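Local coordinates for putative uncharacterized protein PH0242 (Pyrococcus horikoshii, PDB 3VU1), which is the C-terminal globular domain of AglB, an archaeal member of the oligosaccharyltransferase family, and carries a bound calcium ion, at residues E14-W19 with G243-Y248; V134-N137 with I142-K145; I144-Q149 with R153-N158; V193-P198 with V208-F213; L200-Y205 with L216-P221. One frame throughout, in Å; residues are numbered along the deposited sequence.

How the contacts relate
Contact 1 joins helix 13-23, near the N terminus, to strand 245-250, and the long loop it closes contains all the others. Within that loop, contact 2 closes a short hairpin between strands 134-137 and 142-148, and contact 3 closes the next one with strand 153-159; they share I144 and K145. Further on, contacts 4 and 5 cross: neighbouring strands 192-196 and 200-205 each meet the region of helix 212-218, the first just before it and the second toward its C-terminal part. Contacts 2 to 5 all involve the same ten-strand sheet. Y248 OH, hydrogen-bonded to L216 O, links contact 5 back to the four-strand sheet of contact 1.

Contact 1 (E14-W19 with G243-Y248); sequences EQALKW and GSVIVY
A helix packs on a beta sheet here through apolar side chains: A16 and W19 of helix 13-23 face V245 and V247 of strand 245-250, an inner strand of a four-stranded mixed sheet. The axes of segments 14-19 and 245-248 come within 9.0 Å and run only 24° from parallel. A16 suits the centre of the interface because its single methyl lets the helix approach the sheet. A16 CB lies 3.7 Å from V245 CG1 and 4.1 Å from V247 CG2, bridging two residues that alternate onto the same face of the strand. Both valines place CG1 trans to the backbone N (chi1 172° in V245), yet A16 meets a different branch of each. The other branch of V247 serves W19: V247 CG1 lies 4.2 Å from W19 CZ3 on the six-membered ring of the indole. W19 also stacks on the ring of Y240 in the neighbouring strand 236-242. L20 of the same helix adds to the packing on V247, and W13 to that on V245. Every contact between the two segments joins carbon to carbon, so their attraction rests on dispersion and the exclusion of water, for which beta-branched valines suit the strand.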
# COMPACT_ATOMS: atom_id res chain seq x y z
N GLU A 14 -12.76 -13.15 -10.04
CA GLU A 14 -13.22 -14.47 -9.62
C GLU A 14 -12.02 -15.32 -9.26
O GLU A 14 -12.03 -16.00 -8.21
CB GLU A 14 -14.08 -15.15 -10.68
CG GLU A 14 -15.14 -14.23 -11.28
CD GLU A 14 -16.21 -14.95 -12.07
OE1 GLU A 14 -15.95 -16.04 -12.67
OE2 GLU A 14 -17.33 -14.41 -12.10
N GLN A 15 -10.97 -15.25 -10.09
CA GLN A 15 -9.74 -15.98 -9.85
C GLN A 15 -8.99 -15.49 -8.62
O GLN A 15 -8.40 -16.28 -7.88
CB GLN A 15 -8.83 -15.90 -11.07
CG GLN A 15 -9.33 -16.68 -12.26
CD GLN A 15 -10.48 -15.98 -12.98
OE1 GLN A 15 -10.65 -14.75 -12.92
NE2 GLN A 15 -11.29 -16.77 -13.64
N ALA A 16 -9.01 -14.18 -8.41
CA ALA A 16 -8.29 -13.57 -7.30
C ALA A 16 -8.90 -13.95 -5.98
O ALA A 16 -8.18 -14.31 -5.05
CB ALA A 16 -8.22 -12.06 -7.45
N LEU A 17 -10.22 -13.90 -5.87
CA LEU A 17 -10.86 -14.28 -4.61
C LEU A 17 -10.64 -15.74 -4.31
O LEU A 17 -10.44 -16.11 -3.15
CB LEU A 17 -12.35 -13.97 -4.58
CG LEU A 17 -12.72 -12.49 -4.59
CD1 LEU A 17 -14.13 -12.39 -4.01
CD2 LEU A 17 -11.74 -11.65 -3.79
N LYS A 18 -10.70 -16.57 -5.36
CA LYS A 18 -10.46 -18.00 -5.23
C LYS A 18 -9.06 -18.21 -4.66
O LYS A 18 -8.87 -18.97 -3.71
CB LYS A 18 -10.63 -18.72 -6.57
CG LYS A 18 -10.34 -20.22 -6.56
CD LYS A 18 -9.96 -20.62 -7.98
CE LYS A 18 -9.14 -21.91 -8.07
NZ LYS A 18 -9.91 -23.11 -7.64
N TRP A 19 -8.10 -17.49 -5.24
CA TRP A 19 -6.72 -17.51 -4.78
C TRP A 19 -6.63 -17.13 -3.34
O TRP A 19 -6.04 -17.87 -2.55
CB TRP A 19 -5.82 -16.61 -5.64
CG TRP A 19 -4.38 -16.83 -5.29
CD1 TRP A 19 -3.55 -17.83 -5.77
CD2 TRP A 19 -3.58 -16.11 -4.30
NE1 TRP A 19 -2.32 -17.76 -5.18
CE2 TRP A 19 -2.26 -16.76 -4.29
CE3 TRP A 19 -3.80 -15.04 -3.46
CZ2 TRP A 19 -1.22 -16.33 -3.46
CZ3 TRP A 19 -2.74 -14.61 -2.62
CH2 TRP A 19 -1.48 -15.24 -2.64
N GLY A 243 -5.99 -11.60 -15.34
CA GLY A 243 -6.79 -10.61 -16.02
C GLY A 243 -6.28 -9.23 -15.68
O GLY A 243 -5.11 -8.92 -15.92
N SER A 244 -7.15 -8.41 -15.09
CA SER A 244 -6.83 -7.04 -14.71
C SER A 244 -6.70 -6.89 -13.19
O SER A 244 -6.90 -5.79 -12.67
CB SER A 244 -7.93 -6.13 -15.17
OG SER A 244 -8.03 -6.10 -16.57
N VAL A 245 -6.40 -7.97 -12.47
CA VAL A 245 -6.28 -7.91 -11.04
C VAL A 245 -4.88 -8.37 -10.61
O VAL A 245 -4.44 -9.47 -10.97
CB VAL A 245 -7.33 -8.79 -10.33
CG1 VAL A 245 -7.06 -8.85 -8.84
CG2 VAL A 245 -8.75 -8.28 -10.55
N ILE A 246 -4.20 -7.53 -9.82
CA ILE A 246 -2.97 -7.91 -9.16
C ILE A 246 -3.21 -7.88 -7.64
O ILE A 246 -3.66 -6.86 -7.09
CB ILE A 246 -1.81 -6.96 -9.54
CG1 ILE A 246 -1.77 -6.73 -11.08
CG2 ILE A 246 -0.51 -7.52 -8.97
CD1 ILE A 246 -0.80 -5.70 -11.63
N VAL A 247 -2.92 -8.99 -6.96
CA VAL A 247 -2.94 -9.04 -5.49
C VAL A 247 -1.55 -8.78 -4.93
O VAL A 247 -0.64 -9.57 -5.18
CB VAL A 247 -3.40 -10.44 -5.02
CG1 VAL A 247 -3.43 -10.55 -3.49
CG2 VAL A 247 -4.75 -10.76 -5.61
N TYR A 248 -1.40 -7.71 -4.18
CA TYR A 248 -0.12 -7.37 -3.52
C TYR A 248 -0.17 -7.70 -2.06
O TYR A 248 -1.13 -7.36 -1.39
CB TYR A 248 0.14 -5.91 -3.67
CG TYR A 248 0.56 -5.50 -5.06
CD1 TYR A 248 -0.36 -4.95 -5.94
CD2 TYR A 248 1.90 -5.66 -5.51
CE1 TYR A 248 0.02 -4.53 -7.20
CE2 TYR A 248 2.29 -5.29 -6.78
CZ TYR A 248 1.35 -4.70 -7.62
OH TYR A 248 1.71 -4.29 -8.87

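Contact 2 (V134-N137 with I142-K145); sequences VYVN and IVIK
Y135 and I144 form the close-packed middle of this strand pair, their CB atoms 4.0 Å apart on the same face of the sheet. Two backbone bonds tie them, from Y135 N to I144 O (2.8 Å) and from I144 N to Y135 O (2.7 Å). The Y135 ring turns an edge toward I144 O. With CG placed beside the backbone N (chi1 -67°), the ring projects over the sheet face, and its hydroxyl reaches T197 O; a tyrosine can thus pack by its ring and still satisfy a polar tip. I142 and I144 share this face, where L126 and T128 of strand 125-130 add cover. The two strands make a beta hairpin, one step of the antiparallel meander that runs from strand 125-130 to strand 162-165 in the Insert domain family region. Near its turn, N137 and I142 form a second hydrogen-bonded pair, and the amide of N137 uses both ends: OD1 takes the backbone N of A140 in the turn, while ND2 reaches L127 O. The other face, bearing V134, V136, V143 and K145, remains partly open to solvent. V136 CG1 and V143 CG2 lie side by side at 3.9 Å, V134 CG1 meets V143 CG1 at the same distance, and V134 CG2 rests 3.6 Å from CB of K145, whose flexible charged chain suits such a surface.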
# COMPACT_ATOMS: atom_id res chain seq x y z
N VAL A 134 2.21 1.48 -32.68
CA VAL A 134 1.24 2.53 -32.52
C VAL A 134 0.29 2.09 -31.40
O VAL A 134 0.09 0.88 -31.18
CB VAL A 134 0.53 2.76 -33.87
CG1 VAL A 134 -0.96 3.02 -33.74
CG2 VAL A 134 1.20 3.90 -34.62
N TYR A 135 -0.28 3.07 -30.69
CA TYR A 135 -1.19 2.81 -29.57
C TYR A 135 -2.53 3.47 -29.77
O TYR A 135 -2.59 4.67 -30.02
CB TYR A 135 -0.60 3.39 -28.30
CG TYR A 135 0.65 2.71 -27.84
CD1 TYR A 135 1.90 3.15 -28.28
CD2 TYR A 135 0.59 1.63 -26.96
CE1 TYR A 135 3.05 2.52 -27.86
CE2 TYR A 135 1.73 1.00 -26.53
CZ TYR A 135 2.95 1.45 -26.99
OH TYR A 135 4.08 0.82 -26.55
N VAL A 136 -3.60 2.69 -29.62
CA VAL A 136 -4.94 3.16 -29.95
C VAL A 136 -5.95 3.02 -28.82
O VAL A 136 -5.85 2.10 -27.99
CB VAL A 136 -5.55 2.41 -31.19
CG1 VAL A 136 -4.87 2.84 -32.48
CG2 VAL A 136 -5.51 0.90 -31.02
N ASN A 137 -6.89 3.97 -28.81
CA ASN A 137 -8.17 3.86 -28.11
C ASN A 137 -9.28 4.43 -29.01
O ASN A 137 -9.55 5.65 -29.02
CB ASN A 137 -8.13 4.55 -26.74
CG ASN A 137 -9.41 4.34 -25.91
OD1 ASN A 137 -10.50 4.05 -26.42
ND2 ASN A 137 -9.27 4.52 -24.61
N ILE A 142 -8.21 8.12 -30.00
CA ILE A 142 -6.82 8.45 -29.69
C ILE A 142 -5.87 7.52 -30.40
O ILE A 142 -6.10 6.30 -30.45
CB ILE A 142 -6.54 8.44 -28.16
CG1 ILE A 142 -7.30 9.58 -27.47
CG2 ILE A 142 -5.05 8.56 -27.87
CD1 ILE A 142 -6.72 10.03 -26.16
N VAL A 143 -4.80 8.10 -30.95
CA VAL A 143 -3.71 7.33 -31.53
C VAL A 143 -2.40 7.94 -31.08
O VAL A 143 -2.12 9.10 -31.40
CB VAL A 143 -3.73 7.29 -33.08
CG1 VAL A 143 -2.51 6.55 -33.61
CG2 VAL A 143 -4.99 6.61 -33.61
N ILE A 144 -1.61 7.17 -30.34
CA ILE A 144 -0.29 7.62 -29.94
C ILE A 144 0.76 6.91 -30.79
O ILE A 144 0.72 5.68 -30.96
CB ILE A 144 -0.01 7.34 -28.45
CG1 ILE A 144 -1.05 8.03 -27.55
CG2 ILE A 144 1.38 7.80 -28.07
CD1 ILE A 144 -1.18 7.37 -26.19
N LYS A 145 1.69 7.69 -31.33
CA LYS A 145 2.76 7.15 -32.18
C LYS A 145 4.07 7.89 -31.98
O LYS A 145 4.09 9.04 -31.53
CB LYS A 145 2.35 7.15 -33.66
CG LYS A 145 2.14 8.52 -34.27
CD LYS A 145 0.86 8.56 -35.09
CE LYS A 145 0.96 7.87 -36.44
NZ LYS A 145 -0.40 7.62 -37.02

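Contact 3 (I144-Q149 with R153-N158); sequences IKVIQQ and RRIAVN
R154 lies alongside I147, its partner in a hydrogen-bonded pair. From CB its chain puts CG between the backbone N and the carbonyl carbon (chi1 83°), then runs extended through CD to NE, carrying the guanidinium back over I147. There R154 CZ lies 3.7 Å from I147 CG2, with NH1 nearer still, and I147 CB lies under one face of the flat group. R154 NH1 donates to Q149 OE1 (3.1 Å) from above its carbonyl plane, so the bond is poorly directed. NH2 forms a salt bridge with OE1 of E163 on the adjoining strand 162-165. Arginine suits this place near the hairpin turn: its plane covers an aliphatic neighbour while its nitrogens serve polar partners. The segments are the arms of a beta hairpin, and the axes of 144-148 and 153-158 make 145°, a marked twist for an antiparallel pair. K145 and A156 form the other hydrogen-bonded pair, and A156 CB meets I147 CG1 at 3.9 Å. The opposite face is apolar away from the turn. I144 CG2 touches I155 CG2 at 3.7 Å, and I144 CG1 lies beside V157 CG2. I155 and V157 also reach L196 and V194 of strand 192-196, not their neighbour in the sheet, consistent with a sheet that curls over on itself. Near the turn, V146 CG1 packs on the aliphatic CD of R153 at 3.7 Å.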
# COMPACT_ATOMS: atom_id res chain seq x y z
N ILE A 144 -1.61 7.17 -30.34
CA ILE A 144 -0.29 7.62 -29.94
C ILE A 144 0.76 6.91 -30.79
O ILE A 144 0.72 5.68 -30.96
CB ILE A 144 -0.01 7.34 -28.45
CG1 ILE A 144 -1.05 8.03 -27.55
CG2 ILE A 144 1.38 7.80 -28.07
CD1 ILE A 144 -1.18 7.37 -26.19
N LYS A 145 1.69 7.69 -31.33
CA LYS A 145 2.76 7.15 -32.18
C LYS A 145 4.07 7.89 -31.98
O LYS A 145 4.09 9.04 -31.53
CB LYS A 145 2.35 7.15 -33.66
CG LYS A 145 2.14 8.52 -34.27
CD LYS A 145 0.86 8.56 -35.09
CE LYS A 145 0.96 7.87 -36.44
NZ LYS A 145 -0.40 7.62 -37.02
N VAL A 146 5.17 7.21 -32.31
CA VAL A 146 6.48 7.85 -32.33
C VAL A 146 6.74 8.39 -33.73
O VAL A 146 6.60 7.67 -34.72
CB VAL A 146 7.60 6.88 -31.94
CG1 VAL A 146 8.80 7.66 -31.45
CG2 VAL A 146 7.12 5.91 -30.88
N ILE A 147 7.10 9.67 -33.82
CA ILE A 147 7.47 10.30 -35.08
C ILE A 147 8.98 10.55 -35.05
O ILE A 147 9.53 10.90 -34.00
CB ILE A 147 6.72 11.65 -35.29
CG1 ILE A 147 5.19 11.51 -35.07
CG2 ILE A 147 7.04 12.28 -36.64
CD1 ILE A 147 4.46 10.59 -36.03
N GLN A 148 9.65 10.34 -36.19
CA GLN A 148 11.05 10.78 -36.35
C GLN A 148 11.11 11.99 -37.27
O GLN A 148 10.76 11.89 -38.44
CB GLN A 148 11.95 9.66 -36.86
CG GLN A 148 11.98 8.44 -35.96
CD GLN A 148 13.39 7.94 -35.70
OE1 GLN A 148 13.63 6.73 -35.64
NE2 GLN A 148 14.33 8.88 -35.55
N GLN A 149 11.53 13.13 -36.74
CA GLN A 149 11.70 14.35 -37.53
C GLN A 149 12.77 15.28 -36.95
O GLN A 149 12.80 15.54 -35.74
CB GLN A 149 10.38 15.11 -37.71
CG GLN A 149 9.65 14.76 -39.00
CD GLN A 149 8.22 15.25 -39.01
OE1 GLN A 149 7.87 16.24 -38.36
NE2 GLN A 149 7.36 14.54 -39.74
N ARG A 153 13.47 12.13 -32.11
CA ARG A 153 12.22 11.45 -31.76
C ARG A 153 11.25 12.36 -31.01
O ARG A 153 11.65 13.23 -30.23
CB ARG A 153 12.51 10.27 -30.84
CG ARG A 153 13.35 9.17 -31.44
CD ARG A 153 12.48 7.98 -31.80
NE ARG A 153 13.20 6.72 -31.63
CZ ARG A 153 13.54 6.19 -30.45
NH1 ARG A 153 13.26 6.82 -29.31
NH2 ARG A 153 14.19 5.03 -30.41
N ARG A 154 9.96 12.16 -31.24
CA ARG A 154 8.96 12.85 -30.43
C ARG A 154 7.69 11.97 -30.29
O ARG A 154 7.45 11.05 -31.10
CB ARG A 154 8.66 14.26 -30.97
CG ARG A 154 7.65 14.28 -32.11
CD ARG A 154 7.28 15.67 -32.61
NE ARG A 154 6.13 15.55 -33.50
CZ ARG A 154 6.20 15.37 -34.82
NH1 ARG A 154 7.38 15.32 -35.43
NH2 ARG A 154 5.08 15.25 -35.53
N ILE A 155 6.89 12.24 -29.26
CA ILE A 155 5.66 11.51 -29.12
C ILE A 155 4.53 12.38 -29.63
O ILE A 155 4.42 13.53 -29.26
CB ILE A 155 5.43 10.99 -27.68
CG1 ILE A 155 6.58 10.06 -27.25
CG2 ILE A 155 4.09 10.28 -27.53
CD1 ILE A 155 6.73 8.81 -28.08
N ALA A 156 3.70 11.82 -30.50
CA ALA A 156 2.52 12.52 -30.97
C ALA A 156 1.25 11.82 -30.48
O ALA A 156 1.05 10.63 -30.71
CB ALA A 156 2.51 12.63 -32.49
N VAL A 157 0.40 12.57 -29.79
CA VAL A 157 -0.89 12.07 -29.36
C VAL A 157 -1.92 12.78 -30.21
O VAL A 157 -2.04 14.00 -30.14
CB VAL A 157 -1.15 12.35 -27.86
CG1 VAL A 157 -2.52 11.84 -27.44
CG2 VAL A 157 -0.05 11.73 -27.00
N ASN A 158 -2.64 12.02 -31.02
CA ASN A 158 -3.71 12.56 -31.87
C ASN A 158 -5.04 12.26 -31.25
O ASN A 158 -5.37 11.09 -30.96
CB ASN A 158 -3.66 11.98 -33.28
CG ASN A 158 -2.30 12.16 -33.94
OD1 ASN A 158 -1.69 11.19 -34.37
ND2 ASN A 158 -1.82 13.39 -34.00

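Contact 4 (V193-P198 with V208-F213); sequences VVYLTP and VATSNF
Y195 and V193, on the same face of strand 192-196, meet A209 in the turn that leads into helix 212-218. Y195 turns CG away from its carbonyl carbon and next to its backbone N (chi1 -65°), sending the ring across to the turn, where Y195 OH donates to A209 O over 2.9 Å. The hydroxyl sits well above the carbonyl plane of A209, and T222 OG1 is a second hydrogen-bond partner. V193 has CG1 trans to the backbone N (chi1 166°). That branch lies over one face of the Y195 ring, toward its rim, while V193 CG2 comes to 3.8 Å from A209 CB. Alanine suits this spot because its small methyl can approach the valine while its carbonyl faces the tyrosine. Beside it, T210 offers CG2 to Y195 OH at 3.9 Å, and its own hydroxyl is engaged by D71 and S224. The type I turn V208-S211 fixes the position of A209: V208 O accepts from both S211 N and S211 OG, the latter at 2.9 Å, and S211 stands at the N-cap of the helix. The contact couples one polar bond to a small apolar patch: in a buried place the tyrosine hydroxyl, shared with T222, gives the turn carbonyl a partner.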
# COMPACT_ATOMS: atom_id res chain seq x y z
N VAL A 193 1.28 13.42 -19.33
CA VAL A 193 2.50 12.64 -19.39
C VAL A 193 2.13 11.34 -20.12
O VAL A 193 0.99 10.87 -19.95
CB VAL A 193 3.04 12.36 -17.95
CG1 VAL A 193 4.10 11.27 -17.95
CG2 VAL A 193 3.59 13.64 -17.33
N VAL A 194 3.04 10.78 -20.92
CA VAL A 194 2.75 9.50 -21.57
C VAL A 194 3.71 8.45 -21.10
O VAL A 194 4.87 8.73 -20.95
CB VAL A 194 2.78 9.57 -23.09
CG1 VAL A 194 2.69 8.18 -23.69
CG2 VAL A 194 1.61 10.39 -23.58
N TYR A 195 3.20 7.26 -20.83
CA TYR A 195 4.06 6.11 -20.55
C TYR A 195 3.81 5.03 -21.59
O TYR A 195 2.66 4.57 -21.75
CB TYR A 195 3.80 5.53 -19.17
CG TYR A 195 4.14 6.46 -18.03
CD1 TYR A 195 5.46 6.86 -17.79
CD2 TYR A 195 3.14 6.94 -17.18
CE1 TYR A 195 5.76 7.71 -16.73
CE2 TYR A 195 3.43 7.77 -16.12
CZ TYR A 195 4.73 8.15 -15.89
OH TYR A 195 4.99 8.99 -14.83
N LEU A 196 4.87 4.64 -22.29
CA LEU A 196 4.78 3.61 -23.33
C LEU A 196 5.35 2.31 -22.81
O LEU A 196 6.52 2.26 -22.44
CB LEU A 196 5.49 4.05 -24.61
CG LEU A 196 4.87 5.27 -25.31
CD1 LEU A 196 5.54 5.55 -26.64
CD2 LEU A 196 3.36 5.17 -25.49
N THR A 197 4.53 1.28 -22.77
CA THR A 197 5.00 -0.06 -22.39
C THR A 197 4.79 -0.99 -23.59
O THR A 197 4.15 -0.60 -24.58
CB THR A 197 4.29 -0.63 -21.13
OG1 THR A 197 2.98 -1.09 -21.46
CG2 THR A 197 4.19 0.42 -20.02
N PRO A 198 5.31 -2.24 -23.52
CA PRO A 198 5.17 -3.07 -24.71
C PRO A 198 3.72 -3.23 -25.14
O PRO A 198 3.48 -3.40 -26.34
CB PRO A 198 5.77 -4.40 -24.25
CG PRO A 198 6.83 -3.97 -23.29
CD PRO A 198 6.13 -2.91 -22.49
N VAL A 208 -1.15 13.41 -11.42
CA VAL A 208 -1.25 12.03 -10.99
C VAL A 208 -0.37 11.13 -11.85
O VAL A 208 -0.47 9.91 -11.76
CB VAL A 208 -2.70 11.51 -10.98
CG1 VAL A 208 -3.54 12.29 -9.99
CG2 VAL A 208 -3.33 11.57 -12.37
N ALA A 209 0.53 11.74 -12.63
CA ALA A 209 1.52 10.97 -13.42
C ALA A 209 2.37 9.97 -12.63
O ALA A 209 2.64 8.89 -13.11
CB ALA A 209 2.42 11.89 -14.20
N THR A 210 2.79 10.32 -11.42
CA THR A 210 3.62 9.41 -10.63
C THR A 210 2.89 8.77 -9.45
O THR A 210 3.52 8.31 -8.50
CB THR A 210 4.91 10.09 -10.15
OG1 THR A 210 4.60 11.25 -9.35
CG2 THR A 210 5.79 10.50 -11.36
N SER A 211 1.56 8.75 -9.51
CA SER A 211 0.73 8.17 -8.45
C SER A 211 1.08 6.71 -8.24
O SER A 211 1.47 6.02 -9.19
CB SER A 211 -0.76 8.27 -8.86
OG SER A 211 -1.00 7.57 -10.08
N ASN A 212 0.91 6.23 -7.02
CA ASN A 212 1.10 4.83 -6.71
C ASN A 212 0.24 3.86 -7.53
O ASN A 212 0.67 2.74 -7.81
CB ASN A 212 0.86 4.61 -5.23
CG ASN A 212 1.94 5.23 -4.36
OD1 ASN A 212 3.08 5.38 -4.78
ND2 ASN A 212 1.58 5.63 -3.15
N PHE A 213 -0.98 4.25 -7.90
CA PHE A 213 -1.80 3.37 -8.72
C PHE A 213 -1.14 3.09 -10.08
O PHE A 213 -1.09 1.95 -10.53
CB PHE A 213 -3.17 3.98 -8.96
CG PHE A 213 -4.01 3.22 -9.95
CD1 PHE A 213 -4.30 3.75 -11.20
CD2 PHE A 213 -4.52 1.98 -9.64
CE1 PHE A 213 -5.07 3.07 -12.13
CE2 PHE A 213 -5.31 1.28 -10.56
CZ PHE A 213 -5.59 1.82 -11.81

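Contact 5 (L200-Y205 with L216-P221); sequences LGVLAY and LAFGIP
F218 swings its ring toward strand 200-205 by holding CG opposite its own carbonyl carbon and close to the backbone N (chi1 -50°). L200 makes a similar choice (chi1 -76°) and then extends, so that CD1 arrives at the ring. V202 turns its CG2 branch to the phenylalanine. L200 CD1 lies 3.6 Å from CD2 and 3.9 Å from CE2 of F218, the two side chains meeting at about a right angle. On the same side of the ring, nearer its other edge, V202 CG2 is 4.2 Å from F218 CD1 and lies over the face, displaced toward the rim. The opposite face is covered by CB of A217, the residue just before it in the helix, whose methyl stands 3.6 Å above the ring centre. A217 suits its place by being small enough to sit close over that centre. Each strand residue plays to its shape as well: leucine has the length to bring a terminal methyl to the ring, and beta-branched valine presents a methyl close to the backbone. Immediately after F218, G219 leaves the helical conformation with a positive phi (37°), which glycine adopts readily, and the chain turns away toward P221. F218 thus stands where helix 212-218 gives way to G219, facing a strand that lies between 192-196 and 125-130 in the ten-strand sheet; L127 of strand 125-130 also touches its ring, and L216, in the same helix, packs on L232 and F233 of helix 228-235.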
# COMPACT_ATOMS: atom_id res chain seq x y z
N LEU A 200 0.68 -1.43 -23.28
CA LEU A 200 -0.18 -0.30 -22.92
C LEU A 200 0.51 1.03 -23.14
O LEU A 200 1.71 1.16 -22.90
CB LEU A 200 -0.62 -0.35 -21.46
CG LEU A 200 -1.72 -1.33 -21.05
CD1 LEU A 200 -1.87 -1.26 -19.55
CD2 LEU A 200 -3.06 -1.05 -21.69
N GLY A 201 -0.26 2.01 -23.59
CA GLY A 201 0.13 3.41 -23.54
C GLY A 201 -0.75 4.15 -22.53
O GLY A 201 -1.96 4.29 -22.74
N VAL A 202 -0.13 4.59 -21.43
CA VAL A 202 -0.84 5.30 -20.38
C VAL A 202 -0.73 6.79 -20.63
O VAL A 202 0.37 7.32 -20.82
CB VAL A 202 -0.24 4.98 -19.00
CG1 VAL A 202 -1.06 5.63 -17.88
CG2 VAL A 202 -0.11 3.48 -18.82
N LEU A 203 -1.88 7.45 -20.66
CA LEU A 203 -1.94 8.90 -20.74
C LEU A 203 -2.44 9.45 -19.39
O LEU A 203 -3.62 9.27 -19.03
CB LEU A 203 -2.91 9.30 -21.85
CG LEU A 203 -3.00 10.75 -22.26
CD1 LEU A 203 -1.74 11.14 -23.00
CD2 LEU A 203 -4.23 10.99 -23.15
N ALA A 204 -1.56 10.08 -18.63
CA ALA A 204 -1.90 10.54 -17.28
C ALA A 204 -1.79 12.05 -17.14
O ALA A 204 -0.85 12.67 -17.60
CB ALA A 204 -1.02 9.84 -16.24
N TYR A 205 -2.78 12.63 -16.47
CA TYR A 205 -2.76 14.04 -16.15
C TYR A 205 -1.60 14.27 -15.20
O TYR A 205 -1.27 13.42 -14.36
CB TYR A 205 -4.10 14.42 -15.55
CG TYR A 205 -4.23 15.87 -15.20
CD1 TYR A 205 -4.19 16.84 -16.18
CD2 TYR A 205 -4.42 16.27 -13.88
CE1 TYR A 205 -4.33 18.18 -15.87
CE2 TYR A 205 -4.56 17.60 -13.55
CZ TYR A 205 -4.52 18.55 -14.56
OH TYR A 205 -4.67 19.88 -14.26
N LEU A 216 1.70 0.58 -9.52
CA LEU A 216 1.32 -0.78 -9.17
C LEU A 216 0.37 -1.44 -10.16
O LEU A 216 0.35 -2.66 -10.26
CB LEU A 216 0.70 -0.84 -7.77
CG LEU A 216 1.55 -0.41 -6.55
CD1 LEU A 216 0.66 -0.29 -5.31
CD2 LEU A 216 2.73 -1.33 -6.27
N ALA A 217 -0.43 -0.64 -10.87
CA ALA A 217 -1.33 -1.17 -11.90
C ALA A 217 -0.56 -1.58 -13.17
O ALA A 217 -0.90 -2.57 -13.81
CB ALA A 217 -2.41 -0.16 -12.26
N PHE A 218 0.46 -0.81 -13.52
CA PHE A 218 1.07 -0.94 -14.82
C PHE A 218 2.55 -1.21 -14.76
O PHE A 218 3.21 -1.06 -15.75
CB PHE A 218 0.79 0.32 -15.62
CG PHE A 218 -0.66 0.72 -15.62
CD1 PHE A 218 -1.07 1.94 -15.08
CD2 PHE A 218 -1.65 -0.14 -16.14
CE1 PHE A 218 -2.42 2.30 -15.05
CE2 PHE A 218 -3.00 0.22 -16.13
CZ PHE A 218 -3.39 1.43 -15.57
N GLY A 219 3.07 -1.63 -13.60
CA GLY A 219 4.52 -1.69 -13.39
C GLY A 219 5.31 -0.54 -14.04
O GLY A 219 6.17 -0.79 -14.88
N ILE A 220 4.98 0.70 -13.69
CA ILE A 220 5.79 1.86 -14.09
C ILE A 220 6.67 2.26 -12.90
O ILE A 220 6.19 2.75 -11.89
CB ILE A 220 4.92 3.09 -14.47
CG1 ILE A 220 3.85 2.76 -15.50
CG2 ILE A 220 5.78 4.26 -14.94
CD1 ILE A 220 4.33 2.04 -16.73
N PRO A 221 7.99 2.07 -13.02
CA PRO A 221 8.77 2.40 -11.83
C PRO A 221 9.16 3.89 -11.76
O PRO A 221 10.31 4.20 -11.57
CB PRO A 221 10.02 1.52 -11.99
CG PRO A 221 10.17 1.35 -13.46
CD PRO A 221 8.83 1.56 -14.12